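Local coordinates for protein putative oxidoreductase (Klebsiella pneumoniae subsp. pneumoniae MGH 78578, PDB 3E82) that probably acts as a nucleotide-dependent, likely NAD-linked, oxidoreductase of the Gfo/Idh/MocA family, pairing a nucleotide-binding Rossmann domain with a C-terminal alpha/beta domain, at residues 214-219 and 225-230; 176-181 and 332-337; 58-63 and 84-89. One frame throughout, in Å; residues are numbered along the deposited sequence.

How the interactions relate
From the N terminus, interaction 3 comes first: 58-63 meets 84-89 after a short excursion through strand 70-73, joining two neighbouring helices of the Rossmann domain. The chain then passes into the C-terminal alpha/beta domain, where 176-181 opens a much longer loop that closes only at 332-337, as interaction 2. Interaction 1, the beta hairpin of 214-219 and 225-230, falls within that span. Interactions 1 and 2 also touch in space: Val217 packs on Trp177 and Ala333, and Cys230 on Leu176, joining the sheet to its helices. Interaction 3 stands apart, its nearest atoms about 17 Å from interaction 2 and about 25 Å from interaction 1.

Interaction 1: 214-219 and 225-230; sequences WAHVVL and KVILHC
Strands 214-219 and 225-230 run antiparallel, with Ala215 opposite Cys230, Val217 opposite Leu228 and Leu219 opposite Val226 in hydrogen-bonded pairs. Six N-H...O=C bonds join them; that from Leu228 N to Val217 O (2.8 Å) is straight, whereas Val226 N to Leu219 O, near the turn, is longer (3.1 Å) and bent to 146°. Between these pairs, CA-H groups lean on carbonyls, as from Val218 CA to Val226 O at 3.2 Å. On one face, Trp214 and His229 form a T-shaped pair, ring planes at 86°: the His229 edge is directed at the face of the indole's five-membered ring, CE1 lying 3.4 Å from Trp214 NE1. In both residues CG is anti to the backbone N (chi1 near -172°), which brings the rings together from the two strands. His216 joins the cluster rim to rim with His229 and receives Ile227 CG2 against its NE2 at 3.6 Å. This beta hairpin belongs to the large mixed sheet of the C-terminal domain, and its aromatic face looks to the dimer partner: His216 meets His216 of the second subunit, while Trp214 and His229 meet its His150. Lys225 NZ is hydrogen-bonded to Asn220 OD1 of its own chain and to Asn201 OD1 of the second subunit. The other face is apolar, with Leu219 CB 3.8 Å from Val226 CB and Ala215 beside Cys230; Leu228 and Cys230 pack on helix 176-192.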
# COMPACT_ATOMS: atom_id res chain seq x y z
N TRP B 214 -9.33 -5.41 -7.72
CA TRP B 214 -8.39 -5.00 -6.69
C TRP B 214 -7.01 -5.35 -7.21
O TRP B 214 -6.73 -6.52 -7.51
CB TRP B 214 -8.66 -5.75 -5.39
CG TRP B 214 -7.86 -5.27 -4.20
CD1 TRP B 214 -8.25 -4.35 -3.26
CD2 TRP B 214 -6.59 -5.77 -3.76
NE1 TRP B 214 -7.31 -4.26 -2.27
CE2 TRP B 214 -6.28 -5.12 -2.55
CE3 TRP B 214 -5.69 -6.71 -4.28
CZ2 TRP B 214 -5.10 -5.38 -1.84
CZ3 TRP B 214 -4.52 -6.97 -3.58
CH2 TRP B 214 -4.24 -6.30 -2.37
N ALA B 215 -6.16 -4.35 -7.35
CA ALA B 215 -4.81 -4.59 -7.84
C ALA B 215 -3.85 -3.80 -6.99
O ALA B 215 -3.96 -2.58 -6.86
CB ALA B 215 -4.70 -4.18 -9.30
N HIS B 216 -2.90 -4.51 -6.41
CA HIS B 216 -1.90 -3.90 -5.57
C HIS B 216 -0.55 -4.32 -6.12
O HIS B 216 -0.14 -5.47 -5.96
CB HIS B 216 -2.09 -4.39 -4.14
CG HIS B 216 -1.35 -3.58 -3.13
ND1 HIS B 216 -0.21 -4.03 -2.52
CD2 HIS B 216 -1.55 -2.32 -2.70
CE1 HIS B 216 0.27 -3.07 -1.75
NE2 HIS B 216 -0.52 -2.02 -1.84
N VAL B 217 0.13 -3.38 -6.76
CA VAL B 217 1.41 -3.64 -7.40
C VAL B 217 2.55 -2.79 -6.86
O VAL B 217 2.40 -1.58 -6.70
CB VAL B 217 1.30 -3.41 -8.91
CG1 VAL B 217 2.65 -3.61 -9.59
CG2 VAL B 217 0.24 -4.34 -9.49
N VAL B 218 3.69 -3.42 -6.61
CA VAL B 218 4.86 -2.73 -6.08
C VAL B 218 6.02 -2.78 -7.05
O VAL B 218 6.41 -3.86 -7.51
CB VAL B 218 5.33 -3.33 -4.74
CG1 VAL B 218 6.54 -2.58 -4.23
CG2 VAL B 218 4.20 -3.26 -3.71
N LEU B 219 6.56 -1.61 -7.38
CA LEU B 219 7.71 -1.50 -8.26
C LEU B 219 8.94 -1.25 -7.38
O LEU B 219 9.02 -0.23 -6.69
CB LEU B 219 7.52 -0.35 -9.25
CG LEU B 219 6.80 -0.69 -10.57
CD1 LEU B 219 5.49 -1.39 -10.31
CD2 LEU B 219 6.58 0.59 -11.36
N LYS B 225 10.66 2.74 -3.06
CA LYS B 225 9.54 1.89 -3.43
C LYS B 225 8.40 2.66 -4.08
O LYS B 225 8.13 3.81 -3.75
CB LYS B 225 8.99 1.18 -2.18
CG LYS B 225 10.02 0.34 -1.41
CD LYS B 225 10.46 -0.88 -2.21
CE LYS B 225 11.45 -1.73 -1.41
NZ LYS B 225 11.91 -2.95 -2.14
N VAL B 226 7.74 1.99 -5.02
CA VAL B 226 6.60 2.56 -5.72
C VAL B 226 5.43 1.61 -5.56
O VAL B 226 5.54 0.41 -5.84
CB VAL B 226 6.91 2.76 -7.23
CG1 VAL B 226 5.61 2.96 -8.01
CG2 VAL B 226 7.83 3.98 -7.41
N ILE B 227 4.32 2.14 -5.08
CA ILE B 227 3.11 1.35 -4.88
C ILE B 227 1.99 1.90 -5.75
O ILE B 227 1.65 3.09 -5.66
CB ILE B 227 2.66 1.37 -3.41
CG1 ILE B 227 3.69 0.65 -2.53
CG2 ILE B 227 1.30 0.68 -3.28
CD1 ILE B 227 3.34 0.67 -1.05
N LEU B 228 1.44 1.04 -6.60
CA LEU B 228 0.34 1.42 -7.49
C LEU B 228 -0.84 0.60 -7.03
O LEU B 228 -0.75 -0.63 -6.92
CB LEU B 228 0.70 1.08 -8.94
CG LEU B 228 2.05 1.61 -9.46
CD1 LEU B 228 2.19 1.25 -10.94
CD2 LEU B 228 2.13 3.13 -9.28
N HIS B 229 -1.96 1.26 -6.74
CA HIS B 229 -3.13 0.56 -6.22
C HIS B 229 -4.44 0.94 -6.91
O HIS B 229 -4.76 2.12 -7.05
CB HIS B 229 -3.25 0.83 -4.71
CG HIS B 229 -4.30 0.02 -4.02
ND1 HIS B 229 -4.06 -1.24 -3.52
CD2 HIS B 229 -5.62 0.26 -3.81
CE1 HIS B 229 -5.17 -1.75 -3.03
NE2 HIS B 229 -6.14 -0.85 -3.19
N CYS B 230 -5.18 -0.09 -7.31
CA CYS B 230 -6.48 0.07 -7.98
C CYS B 230 -7.55 -0.72 -7.23
O CYS B 230 -7.30 -1.85 -6.82
CB CYS B 230 -6.41 -0.48 -9.42
SG CYS B 230 -5.25 0.35 -10.49

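Interaction 2: 176-181 and 332-337; sequences LWFDLG and AAVRSA
Trp177 of helix 176-181 reaches across to Ala333 and Val334 of helix 332-337, and these apolar contacts make up most of the interface. The indole presents its pyrrole side and the adjoining part of the benzene ring: Ala333 CB approaches obliquely, 3.5 Å from Trp177 NE1 and 3.6 Å from Trp177 CZ2. Val334 meets the same ring at its rim, where CG2 lies near the indole plane, 3.7 Å from Trp177 CD1. The same methyl also faces the edge of the Phe178 ring, 4.1 Å from Phe178 CE1, and so touches the rims of two neighbouring rings. With CG anti to the backbone nitrogen (chi1 -177°), the indole extends from its helix into the space between the two axes. Those axes are 11.6 Å apart and run roughly antiparallel, at 153°, a wide separation bridged largely by one big side chain against two small ones. Both helices lie on one face of the mixed sheet of the C-terminal alpha/beta domain, where Trp177 rests on Ile202 and Ala215, and Ala333 on Val198. Trp177 and Ala333 both also touch Val217 of strand 214-220. Polar bonds run to neighbouring parts of the chain and not between the segments. Trp177 NE1 is hydrogen-bonded to Leu330 O, one turn earlier on the partner helix, which fixes the indole's rotation where the alanine methyl also presses, and Trp177 N is bonded to Asn212 OD1. On the sheet-facing side of the second helix, Ser336 OG is hydrogen-bonded to Gly200 N of strand 197-203 and to Met341 O, which places the helix on the sheet. Phe178 marks the solvent side of the contact.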
# COMPACT_ATOMS: atom_id res chain seq x y z
N LEU B 176 -9.52 -4.46 -14.05
CA LEU B 176 -9.09 -3.18 -13.50
C LEU B 176 -7.62 -2.88 -13.79
O LEU B 176 -7.29 -1.79 -14.27
CB LEU B 176 -9.33 -3.17 -11.99
CG LEU B 176 -9.17 -1.85 -11.24
CD1 LEU B 176 -10.24 -0.87 -11.70
CD2 LEU B 176 -9.31 -2.10 -9.74
N TRP B 177 -6.74 -3.84 -13.51
CA TRP B 177 -5.30 -3.65 -13.73
C TRP B 177 -4.99 -3.21 -15.16
O TRP B 177 -4.33 -2.20 -15.36
CB TRP B 177 -4.53 -4.94 -13.40
CG TRP B 177 -3.03 -4.82 -13.54
CD1 TRP B 177 -2.19 -5.66 -14.22
CD2 TRP B 177 -2.19 -3.79 -12.98
NE1 TRP B 177 -0.89 -5.23 -14.13
CE2 TRP B 177 -0.86 -4.08 -13.37
CE3 TRP B 177 -2.42 -2.66 -12.19
CZ2 TRP B 177 0.23 -3.28 -13.00
CZ3 TRP B 177 -1.34 -1.86 -11.82
CH2 TRP B 177 -0.03 -2.18 -12.23
N PHE B 178 -5.48 -3.96 -16.13
CA PHE B 178 -5.24 -3.64 -17.54
C PHE B 178 -5.82 -2.31 -17.99
O PHE B 178 -5.25 -1.65 -18.86
CB PHE B 178 -5.78 -4.75 -18.44
CG PHE B 178 -4.71 -5.66 -18.96
CD1 PHE B 178 -3.99 -6.48 -18.09
CD2 PHE B 178 -4.41 -5.69 -20.32
CE1 PHE B 178 -2.98 -7.31 -18.57
CE2 PHE B 178 -3.41 -6.52 -20.81
CZ PHE B 178 -2.69 -7.33 -19.94
N ASP B 179 -6.94 -1.90 -17.41
CA ASP B 179 -7.55 -0.64 -17.80
C ASP B 179 -6.94 0.59 -17.14
O ASP B 179 -6.60 1.56 -17.82
CB ASP B 179 -9.06 -0.63 -17.51
CG ASP B 179 -9.81 -1.69 -18.30
OD1 ASP B 179 -9.49 -1.90 -19.48
OD2 ASP B 179 -10.74 -2.30 -17.72
N LEU B 180 -6.78 0.55 -15.83
CA LEU B 180 -6.25 1.70 -15.11
C LEU B 180 -4.79 1.62 -14.72
O LEU B 180 -4.16 2.64 -14.45
CB LEU B 180 -7.13 1.95 -13.89
CG LEU B 180 -8.56 2.16 -14.39
CD1 LEU B 180 -9.54 1.55 -13.42
CD2 LEU B 180 -8.83 3.64 -14.61
N GLY B 181 -4.24 0.41 -14.69
CA GLY B 181 -2.83 0.25 -14.37
C GLY B 181 -1.91 1.05 -15.30
O GLY B 181 -0.96 1.67 -14.83
N ALA B 332 4.44 -8.05 -16.23
CA ALA B 332 5.26 -8.55 -15.14
C ALA B 332 4.42 -8.64 -13.86
O ALA B 332 4.54 -9.60 -13.10
CB ALA B 332 6.46 -7.64 -14.92
N ALA B 333 3.57 -7.65 -13.63
CA ALA B 333 2.72 -7.65 -12.43
C ALA B 333 1.77 -8.84 -12.45
O ALA B 333 1.51 -9.46 -11.41
CB ALA B 333 1.91 -6.35 -12.34
N VAL B 334 1.25 -9.16 -13.63
CA VAL B 334 0.33 -10.28 -13.76
C VAL B 334 1.06 -11.60 -13.54
O VAL B 334 0.52 -12.51 -12.91
CB VAL B 334 -0.37 -10.27 -15.15
CG1 VAL B 334 -1.21 -11.54 -15.32
CG2 VAL B 334 -1.27 -9.04 -15.28
N ARG B 335 2.28 -11.71 -14.04
CA ARG B 335 3.05 -12.94 -13.85
C ARG B 335 3.34 -13.12 -12.36
O ARG B 335 3.27 -14.23 -11.83
CB ARG B 335 4.38 -12.89 -14.60
CG ARG B 335 4.28 -13.02 -16.09
CD ARG B 335 5.64 -13.43 -16.64
NE ARG B 335 6.67 -12.43 -16.38
CZ ARG B 335 6.81 -11.31 -17.09
NH1 ARG B 335 5.99 -11.06 -18.10
NH2 ARG B 335 7.78 -10.46 -16.81
N SER B 336 3.70 -12.03 -11.70
CA SER B 336 4.01 -12.08 -10.28
C SER B 336 2.76 -12.49 -9.50
O SER B 336 2.82 -13.30 -8.58
CB SER B 336 4.47 -10.70 -9.80
OG SER B 336 4.68 -10.68 -8.40
N ALA B 337 1.63 -11.92 -9.89
CA ALA B 337 0.38 -12.23 -9.22
C ALA B 337 0.02 -13.72 -9.37
O ALA B 337 -0.49 -14.33 -8.44
CB ALA B 337 -0.74 -11.36 -9.79

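Interaction 3: 58-63 and 84-89; sequences SPEAAV and ARLALN
Val63 and Ala87 form the close-packed inner part of this contact, and Glu60 with Leu86 its outer part. Val63 sends CG1, anti to its backbone nitrogen (chi1 167°), against Ala87, whose CB lies 3.4 Å away, tighter than usual for two carbons; the still shorter approach to Ala87 CA is doubtful. The two backbones come nearest here, Val63 CA being 5.5 Å from Ala87 CA. Both residues are buried: Val63 also touches Ile13 of strand 8-13, and Ala87 touches Val94 of strand 93-96, so this end of the contact sits down on the sheet. Farther out the fit relaxes. Leu86 stretches toward the other helix and lays CD2 against the backbone and the root of Glu60, 3.8 Å from Glu60 CA and 3.9 Å from Glu60 CB, the two side chains meeting at about a right angle. Glu60 bends at chi2 (62°), which turns its carboxylate back beside its own helix near Pro59, so that only its aliphatic part serves the leucine. Glu60 lies on the exposed side of the contact. At the start of that helix, Ser58 is the N-cap, its OG accepting a weak bond from Ala61 N at 3.3 Å. On the second helix Arg85 points to other neighbours, with NH2 in a salt bridge to Glu109 OE1. The helix segments run side by side at 30°, on the same face of the parallel sheet, as expected for successive right-handed beta-alpha-beta crossovers in the NAD-binding Rossmann fold.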
# COMPACT_ATOMS: atom_id res chain seq x y z
N SER B 58 -15.29 2.66 -44.28
CA SER B 58 -14.27 1.69 -43.87
C SER B 58 -12.96 2.28 -43.34
O SER B 58 -12.42 3.24 -43.90
CB SER B 58 -13.94 0.74 -45.03
OG SER B 58 -13.16 1.40 -46.01
N PRO B 59 -12.44 1.68 -42.26
CA PRO B 59 -11.19 2.10 -41.61
C PRO B 59 -10.02 2.06 -42.58
O PRO B 59 -9.21 2.98 -42.64
CB PRO B 59 -11.03 1.09 -40.48
CG PRO B 59 -12.44 0.69 -40.17
CD PRO B 59 -13.05 0.55 -41.54
N GLU B 60 -9.95 0.97 -43.35
CA GLU B 60 -8.88 0.77 -44.33
C GLU B 60 -8.80 1.92 -45.33
O GLU B 60 -7.72 2.44 -45.61
CB GLU B 60 -9.10 -0.54 -45.09
CG GLU B 60 -9.18 -1.80 -44.22
CD GLU B 60 -10.35 -1.77 -43.23
OE1 GLU B 60 -11.45 -1.30 -43.60
OE2 GLU B 60 -10.17 -2.23 -42.08
N ALA B 61 -9.95 2.32 -45.87
CA ALA B 61 -9.98 3.42 -46.83
C ALA B 61 -9.56 4.74 -46.19
O ALA B 61 -8.85 5.54 -46.80
CB ALA B 61 -11.38 3.55 -47.43
N ALA B 62 -10.02 4.97 -44.96
CA ALA B 62 -9.68 6.20 -44.24
C ALA B 62 -8.18 6.27 -44.00
O ALA B 62 -7.54 7.28 -44.29
CB ALA B 62 -10.42 6.24 -42.91
N VAL B 63 -7.62 5.19 -43.46
CA VAL B 63 -6.20 5.13 -43.17
C VAL B 63 -5.33 5.33 -44.42
O VAL B 63 -4.29 5.98 -44.35
CB VAL B 63 -5.84 3.78 -42.52
CG1 VAL B 63 -4.35 3.59 -42.51
CG2 VAL B 63 -6.39 3.73 -41.09
N ALA B 84 -2.76 0.01 -37.29
CA ALA B 84 -1.54 0.78 -37.12
C ALA B 84 -0.57 0.27 -38.17
O ALA B 84 0.17 1.04 -38.79
CB ALA B 84 -0.97 0.56 -35.72
N ARG B 85 -0.58 -1.04 -38.37
CA ARG B 85 0.29 -1.68 -39.35
C ARG B 85 -0.03 -1.15 -40.75
O ARG B 85 0.87 -0.80 -41.51
CB ARG B 85 0.08 -3.19 -39.32
CG ARG B 85 1.29 -4.00 -39.71
CD ARG B 85 1.03 -5.49 -39.55
NE ARG B 85 2.23 -6.21 -39.13
CZ ARG B 85 2.60 -6.39 -37.86
NH1 ARG B 85 1.85 -5.90 -36.88
NH2 ARG B 85 3.70 -7.06 -37.57
N LEU B 86 -1.32 -1.11 -41.08
CA LEU B 86 -1.77 -0.64 -42.38
C LEU B 86 -1.42 0.84 -42.57
O LEU B 86 -0.95 1.24 -43.64
CB LEU B 86 -3.28 -0.82 -42.50
CG LEU B 86 -3.84 -0.59 -43.91
CD1 LEU B 86 -3.27 -1.65 -44.85
CD2 LEU B 86 -5.35 -0.66 -43.88
N ALA B 87 -1.66 1.64 -41.55
CA ALA B 87 -1.37 3.07 -41.61
C ALA B 87 0.11 3.32 -41.89
O ALA B 87 0.46 4.11 -42.77
CB ALA B 87 -1.78 3.75 -40.30
N LEU B 88 0.98 2.66 -41.12
CA LEU B 88 2.42 2.81 -41.28
C LEU B 88 2.88 2.39 -42.68
O LEU B 88 3.64 3.11 -43.33
CB LEU B 88 3.17 1.99 -40.23
CG LEU B 88 3.09 2.52 -38.79
CD1 LEU B 88 3.84 1.58 -37.85
CD2 LEU B 88 3.69 3.93 -38.72
N ASN B 89 2.41 1.24 -43.14
CA ASN B 89 2.77 0.76 -44.47
C ASN B 89 2.26 1.72 -45.55
O ASN B 89 2.78 1.76 -46.66
CB ASN B 89 2.21 -0.66 -44.69
CG ASN B 89 3.13 -1.74 -44.14
OD1 ASN B 89 2.67 -2.76 -43.61
ND2 ASN B 89 4.43 -1.53 -44.27